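Local coordinates for tryptophan halogenase (Shewanella frigidimarina, PDB 2PYX), which probably acts as a flavin-dependent monooxygenase of the tryptophan halogenase family, binding FAD in a Rossmann-type domain, at residues A376-P381 / D387-R392; G19-G24 / W370-L375; L25-H30 / Q187-T192. All coordinates share one frame; numbering follows the deposited sequence. Where two conformers were deposited one is given.

Contact 1. Residues A376-P381 / D387-R392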
# COMPACT_ATOMS: atom_id res chain seq x y z
N ALA A 376 0.40 12.74 -13.48
CA ALA A 376 1.49 13.67 -13.71
C ALA A 376 2.28 13.31 -14.97
O ALA A 376 2.72 14.20 -15.73
CB ALA A 376 2.41 13.70 -12.50
N GLN A 377 2.46 12.01 -15.24
CA GLN A 377 3.18 11.56 -16.43
C GLN A 377 2.37 11.62 -17.72
O GLN A 377 2.94 11.65 -18.81
CB GLN A 377 3.70 10.16 -16.23
CG GLN A 377 4.66 10.05 -15.08
CD GLN A 377 5.23 8.70 -14.90
OE1 GLN A 377 6.21 8.33 -15.55
NE2 GLN A 377 4.68 7.95 -13.97
N GLN A 378 1.06 11.66 -17.58
CA GLN A 378 0.16 11.67 -18.72
C GLN A 378 -0.81 12.85 -18.67
O GLN A 378 -1.97 12.72 -19.00
CB GLN A 378 -0.64 10.37 -18.76
CG GLN A 378 0.25 9.17 -18.94
CD GLN A 378 -0.47 7.95 -19.47
OE1 GLN A 378 -1.16 8.03 -20.47
NE2 GLN A 378 -0.33 6.85 -18.78
N LEU A 379 -0.32 14.02 -18.30
CA LEU A 379 -1.17 15.19 -18.22
C LEU A 379 -1.75 15.43 -19.61
O LEU A 379 -1.03 15.56 -20.59
CB LEU A 379 -0.34 16.39 -17.78
CG LEU A 379 -1.07 17.74 -17.78
CD1 LEU A 379 -2.00 17.82 -16.63
CD2 LEU A 379 -0.09 18.90 -17.79
N PRO A 380 -3.08 15.44 -19.71
CA PRO A 380 -3.61 15.61 -21.06
C PRO A 380 -3.29 16.97 -21.66
O PRO A 380 -3.40 17.99 -20.95
CB PRO A 380 -5.12 15.47 -20.87
CG PRO A 380 -5.30 14.82 -19.57
CD PRO A 380 -4.15 15.26 -18.73
N PRO A 381 -2.90 17.00 -22.94
CA PRO A 381 -2.67 18.30 -23.56
C PRO A 381 -3.86 19.22 -23.54
O PRO A 381 -3.72 20.43 -23.35
CB PRO A 381 -2.29 17.93 -25.00
CG PRO A 381 -1.62 16.57 -24.86
CD PRO A 381 -2.46 15.88 -23.80
N ASP A 387 -9.93 11.95 -23.54
CA ASP A 387 -10.57 10.64 -23.39
C ASP A 387 -9.68 9.48 -23.85
O ASP A 387 -9.83 8.35 -23.37
CB ASP A 387 -11.88 10.58 -24.15
CG ASP A 387 -13.00 11.45 -23.55
OD1 ASP A 387 -12.82 12.17 -22.54
OD2 ASP A 387 -14.11 11.40 -24.16
N THR A 388 -8.73 9.73 -24.74
CA THR A 388 -7.77 8.71 -25.14
C THR A 388 -6.90 8.36 -23.97
O THR A 388 -6.60 7.19 -23.72
CB THR A 388 -6.93 9.18 -26.34
OG1 THR A 388 -7.84 9.42 -27.42
CG2 THR A 388 -5.89 8.18 -26.78
N ILE A 389 -6.52 9.39 -23.22
CA ILE A 389 -5.67 9.18 -22.05
C ILE A 389 -6.49 8.57 -20.91
O ILE A 389 -6.05 7.60 -20.28
CB ILE A 389 -4.99 10.48 -21.63
CG1 ILE A 389 -3.92 10.85 -22.68
CG2 ILE A 389 -4.35 10.32 -20.27
CD1 ILE A 389 -3.43 12.31 -22.55
N SER A 390 -7.70 9.06 -20.66
CA SER A 390 -8.47 8.51 -19.56
C SER A 390 -8.82 7.06 -19.82
O SER A 390 -8.84 6.23 -18.89
CB SER A 390 -9.69 9.31 -19.26
OG SER A 390 -10.59 9.39 -20.33
N ALA A 391 -9.09 6.73 -21.09
CA ALA A 391 -9.43 5.33 -21.39
C ALA A 391 -8.26 4.40 -21.02
O ALA A 391 -8.48 3.31 -20.45
CB ALA A 391 -9.79 5.16 -22.83
N ARG A 392 -7.03 4.76 -21.36
CA ARG A 392 -5.91 3.85 -21.10
C ARG A 392 -5.54 3.85 -19.60
O ARG A 392 -5.15 2.81 -19.05
CB ARG A 392 -4.72 4.13 -22.02
CG ARG A 392 -3.98 5.43 -21.76
CD ARG A 392 -3.16 5.75 -23.04
NE ARG A 392 -2.24 6.86 -22.87
CZ ARG A 392 -1.51 7.37 -23.84
NH1 ARG A 392 -1.66 6.93 -25.07
NH2 ARG A 392 -0.66 8.36 -23.56
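P380 and I389 have the nearest pair of CA atoms, 6.8 Å apart, where the chain leaving helix 363-377 at Q378 runs past the early turns of helix 383-413. The CA-CB bond of I389 is aimed at that chain. Its CG1 stands anti to the carbonyl carbon (chi1 -70°), which sends the two ends of the side chain to different neighbours: CD1 rests 3.6 Å from CA of P380 and 3.9 Å from CD of P381, while CG2 lies 3.6 Å from the backbone O of Q378. W343 of strand 343-344 also packs on both P380 and I389, so these two are buried, although P381 lies at the surface.

One turn further along the helix, R392 reaches over with a chain extended from CG to NE and takes hold of Q378 side-on. NE donates to OE1 of Q378 at 2.9 Å, and NH2 donates to the same OE1 at 3.1 Å. The oxygen lies in the guanidinium plane, but the amide plane is turned 50° from it; NE is tilted modestly from the carbonyl plane, whereas NH2 sits well above it, and its bond is also the more bent. With an alanine at Q378, NE and NH2 of R392 would probably lose the acceptor they share, and the guanidinium would be freer to swing. The chemistry is thus divided in two: a charged donor pair sharing one neutral amide oxygen, on the exposed side of an apolar isoleucine-proline contact.

Contact 2. Residues G19-G24 / W370-L375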
# COMPACT_ATOMS: atom_id res chain seq x y z
N GLY A 19 -4.87 13.96 -1.41
CA GLY A 19 -4.82 15.26 -2.03
C GLY A 19 -3.45 15.86 -2.09
O GLY A 19 -3.03 16.37 -3.15
N TRP A 20 -2.71 15.75 -0.98
CA TRP A 20 -1.39 16.38 -0.95
C TRP A 20 -0.32 15.61 -1.71
O TRP A 20 0.57 16.21 -2.31
CB TRP A 20 -0.94 16.69 0.46
CG TRP A 20 -1.78 17.76 1.07
CD1 TRP A 20 -2.75 17.61 2.04
CD2 TRP A 20 -1.78 19.13 0.72
NE1 TRP A 20 -3.33 18.82 2.32
CE2 TRP A 20 -2.76 19.77 1.52
CE3 TRP A 20 -1.07 19.90 -0.20
CZ2 TRP A 20 -3.03 21.13 1.42
CZ3 TRP A 20 -1.32 21.25 -0.27
CH2 TRP A 20 -2.30 21.85 0.54
N ILE A 21 -0.41 14.29 -1.75
CA ILE A 21 0.55 13.57 -2.61
C ILE A 21 0.30 13.95 -4.07
O ILE A 21 1.24 14.15 -4.85
CB ILE A 21 0.48 12.05 -2.40
CG1 ILE A 21 1.15 11.69 -1.06
CG2 ILE A 21 1.14 11.28 -3.57
CD1 ILE A 21 0.89 10.26 -0.61
N THR A 22 -0.98 14.05 -4.44
CA THR A 22 -1.33 14.45 -5.80
C THR A 22 -0.76 15.84 -6.10
O THR A 22 -0.16 16.07 -7.13
CB THR A 22 -2.85 14.40 -6.04
OG1 THR A 22 -3.33 13.07 -5.78
CG2 THR A 22 -3.20 14.80 -7.46
N ALA A 23 -1.03 16.80 -5.22
CA ALA A 23 -0.55 18.16 -5.44
C ALA A 23 0.96 18.20 -5.62
O ALA A 23 1.48 18.84 -6.53
CB ALA A 23 -0.96 19.03 -4.27
N GLY A 24 1.67 17.49 -4.76
CA GLY A 24 3.12 17.50 -4.79
C GLY A 24 3.71 16.88 -6.03
O GLY A 24 4.64 17.40 -6.65
N TRP A 370 0.30 5.61 -7.45
CA TRP A 370 0.17 5.19 -8.84
C TRP A 370 -0.71 6.19 -9.59
O TRP A 370 -0.37 6.64 -10.67
CB TRP A 370 -0.42 3.75 -8.98
CG TRP A 370 -0.73 3.50 -10.40
CD1 TRP A 370 0.19 3.19 -11.39
CD2 TRP A 370 -1.99 3.66 -11.06
NE1 TRP A 370 -0.45 3.13 -12.60
CE2 TRP A 370 -1.78 3.40 -12.44
CE3 TRP A 370 -3.28 3.95 -10.63
CZ2 TRP A 370 -2.81 3.51 -13.37
CZ3 TRP A 370 -4.30 4.01 -11.56
CH2 TRP A 370 -4.05 3.80 -12.93
N THR A 371 -1.86 6.52 -9.02
CA THR A 371 -2.80 7.32 -9.78
C THR A 371 -2.24 8.74 -10.01
O THR A 371 -2.30 9.30 -11.11
CB THR A 371 -4.18 7.42 -9.10
OG1 THR A 371 -4.63 6.13 -8.64
CG2 THR A 371 -5.18 7.96 -10.10
N ALA A 372 -1.68 9.33 -8.95
CA ALA A 372 -1.13 10.68 -9.03
C ALA A 372 0.09 10.73 -9.96
O ALA A 372 0.22 11.65 -10.76
CB ALA A 372 -0.77 11.18 -7.63
N SER A 373 0.98 9.76 -9.81
CA SER A 373 2.16 9.74 -10.67
C SER A 373 1.77 9.52 -12.15
O SER A 373 2.35 10.12 -13.04
CB SER A 373 3.20 8.69 -10.22
OG SER A 373 2.70 7.37 -10.30
N THR A 374 0.78 8.67 -12.38
CA THR A 374 0.30 8.42 -13.73
C THR A 374 -0.29 9.67 -14.32
O THR A 374 -0.00 10.01 -15.46
CB THR A 374 -0.73 7.27 -13.71
OG1 THR A 374 -0.03 6.09 -13.28
CG2 THR A 374 -1.28 7.02 -15.06
N LEU A 375 -1.11 10.37 -13.56
CA LEU A 375 -1.68 11.62 -14.07
C LEU A 375 -0.58 12.62 -14.37
O LEU A 375 -0.60 13.29 -15.40
CB LEU A 375 -2.65 12.20 -13.03
CG LEU A 375 -3.20 13.57 -13.38
CD1 LEU A 375 -4.01 13.51 -14.70
CD2 LEU A 375 -4.03 14.10 -12.24
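T22 and A372 meet where helix 16-31, the first helix of what is probably a Rossmann-type FAD-binding fold, passes helix 363-377, and their CA atoms are just 5.0 Å apart. The small methyl of A372 is consistent with so close an approach: its CB lies 3.8 Å from CA of T22. From T22 the path is short. CB lies 4.2 Å from CB of A372. OG1, anti to the carbonyl carbon (chi1 -58°), comes closer, 3.7 Å from that same methyl, yet its polar partner is in its own helix: it hydrogen-bonds to the backbone O of A18, so the buried hydroxyl is satisfied while its flank serves as a packing surface. Elsewhere the T22 side chain packs on I350, as does T371. I21 adds a looser touch, CG2 to CB of A372 at 4.5 Å, and its side chain also lies near T17, a predicted FAD-binding residue. Inside the second helix, T374 turns its hydroxyl back on the chain: OG1 donates to O of W370 at 2.7 Å, from the face of that carbonyl opposite to the one used by N of T374.

Contact 3. Residues L25-H30 / Q187-T192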
# COMPACT_ATOMS: atom_id res chain seq x y z
N LEU A 25 3.16 15.72 -6.40
CA LEU A 25 3.66 15.03 -7.59
C LEU A 25 3.38 15.85 -8.88
O LEU A 25 4.22 15.94 -9.75
CB LEU A 25 3.11 13.61 -7.70
CG LEU A 25 3.70 12.63 -6.68
CD1 LEU A 25 2.92 11.32 -6.80
CD2 LEU A 25 5.19 12.41 -6.90
N LEU A 26 2.19 16.44 -8.97
CA LEU A 26 1.88 17.28 -10.12
C LEU A 26 2.81 18.51 -10.19
O LEU A 26 3.36 18.79 -11.25
CB LEU A 26 0.43 17.79 -10.07
CG LEU A 26 -0.62 16.73 -10.40
CD1 LEU A 26 -2.01 17.30 -10.13
CD2 LEU A 26 -0.52 16.25 -11.83
N ALA A 27 2.96 19.22 -9.07
CA ALA A 27 3.76 20.44 -9.06
C ALA A 27 5.21 20.11 -9.35
O ALA A 27 5.87 20.80 -10.12
CB ALA A 27 3.64 21.15 -7.70
N ALA A 28 5.73 19.06 -8.73
CA ALA A 28 7.13 18.72 -8.91
C ALA A 28 7.42 18.34 -10.37
O ALA A 28 8.46 18.70 -10.95
CB ALA A 28 7.56 17.61 -7.96
N GLU A 29 6.51 17.59 -10.99
CA GLU A 29 6.72 17.12 -12.36
C GLU A 29 6.66 18.25 -13.38
O GLU A 29 7.43 18.24 -14.33
CB GLU A 29 5.74 16.00 -12.73
CG GLU A 29 5.80 15.51 -14.14
CD GLU A 29 7.10 14.81 -14.50
OE1 GLU A 29 7.99 14.61 -13.65
OE2 GLU A 29 7.24 14.45 -15.69
N HIS A 30 5.74 19.21 -13.19
CA HIS A 30 5.49 20.22 -14.23
C HIS A 30 6.03 21.62 -13.95
O HIS A 30 6.30 22.37 -14.89
CB HIS A 30 4.00 20.30 -14.53
CG HIS A 30 3.50 19.05 -15.19
ND1 HIS A 30 3.69 18.80 -16.52
CD2 HIS A 30 2.96 17.93 -14.65
CE1 HIS A 30 3.23 17.59 -16.80
NE2 HIS A 30 2.81 17.03 -15.68
N GLN A 187 4.36 26.03 0.64
CA GLN A 187 5.48 26.97 0.88
C GLN A 187 6.64 26.83 -0.10
O GLN A 187 7.38 27.79 -0.34
CB GLN A 187 5.99 26.86 2.31
CG GLN A 187 4.86 27.06 3.38
CD GLN A 187 4.01 28.33 3.16
OE1 GLN A 187 4.53 29.45 3.29
NE2 GLN A 187 2.72 28.16 2.80
N LYS A 188 6.78 25.66 -0.71
CA LYS A 188 7.86 25.42 -1.63
C LYS A 188 7.40 25.09 -3.06
O LYS A 188 8.13 25.41 -4.01
CB LYS A 188 8.74 24.32 -1.09
CG LYS A 188 9.41 24.66 0.27
CD LYS A 188 10.26 23.48 0.71
CE LYS A 188 11.14 23.74 1.93
NZ LYS A 188 12.05 22.54 2.22
N LEU A 189 6.21 24.50 -3.22
CA LEU A 189 5.76 24.08 -4.56
C LEU A 189 4.62 24.91 -5.13
O LEU A 189 4.11 24.59 -6.18
CB LEU A 189 5.37 22.60 -4.55
CG LEU A 189 6.43 21.59 -4.12
CD1 LEU A 189 5.87 20.20 -4.25
CD2 LEU A 189 7.68 21.74 -4.92
N GLY A 190 4.26 26.03 -4.50
CA GLY A 190 3.31 26.97 -5.10
C GLY A 190 1.84 26.55 -5.21
O GLY A 190 1.08 27.16 -5.98
N VAL A 191 1.46 25.53 -4.44
CA VAL A 191 0.08 25.08 -4.41
C VAL A 191 -0.78 26.06 -3.58
O VAL A 191 -0.39 26.47 -2.47
CB VAL A 191 -0.01 23.65 -3.88
CG1 VAL A 191 -1.45 23.18 -3.77
CG2 VAL A 191 0.78 22.74 -4.84
N THR A 192 -1.91 26.46 -4.15
CA THR A 192 -2.88 27.31 -3.45
C THR A 192 -3.79 26.45 -2.60
O THR A 192 -4.34 25.46 -3.08
CB THR A 192 -3.68 28.12 -4.43
OG1 THR A 192 -2.80 28.97 -5.19
CG2 THR A 192 -4.73 28.98 -3.69
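This is a small, buried, apolar contact between the last turns of helix 16-31 and the loop that joins helix 174-187 to strand 192-195, at the side of the mostly parallel sheet of the nucleotide-binding fold. A27 is the residue on the helix that carries it. Its CB is directed toward the loop, and the CA atoms of A27 and L189 are 6.1 Å apart. Three groups gather round that methyl: CB of L189 at 3.9 Å, the backbone O of L189 at 3.8 Å, and CG2 of V191 at 4.3 Å. L189 thus meets the alanine with the root of its side chain and its own carbonyl. Its CG, anti to the carbonyl carbon (chi1 -57°), lets CD1 reach the backbone O of G24, 3.9 Å away and one turn earlier in the helix.

Between the two apolar residues the chain turns at G190, whose positive phi of 70° favours glycine; this helps bring both L189 and V191 to the helix. I45 of strand 44-49 packs on A27 and on V191, tying the contact to the sheet, while backbone bonds join T192 to I45 and L47 in that strand. A helix laid against a mostly parallel sheet, with A27 met by the connection leading into the edge strand 192-195, is the layered build of the Rossmann-type fold.

In the fold
Helix 16-31 and helix 363-377 tie the three contacts together. Contacts 2 and 3 both use helix 16-31, with centres about 11 Å apart; L25 CD1 lies 3.8 Å from A372 CB, so the two contacts touch. Contacts 1 and 2 follow one another on helix 363-377, about 14 Å between centres. Contact 1 also touches contact 3, about 19 Å away between centres, where H30 NE2 is 2.8 Å from A376 O, a probable hydrogen bond. Contact 2 is nearest the predicted FAD site, the side chain of I21 being about 4 Å from that of T17; in contact 3, the side chain of V191 is about 10 Å from G15, predicted to bind FAD, and contact 1 lies away from the predicted FAD and substrate sites.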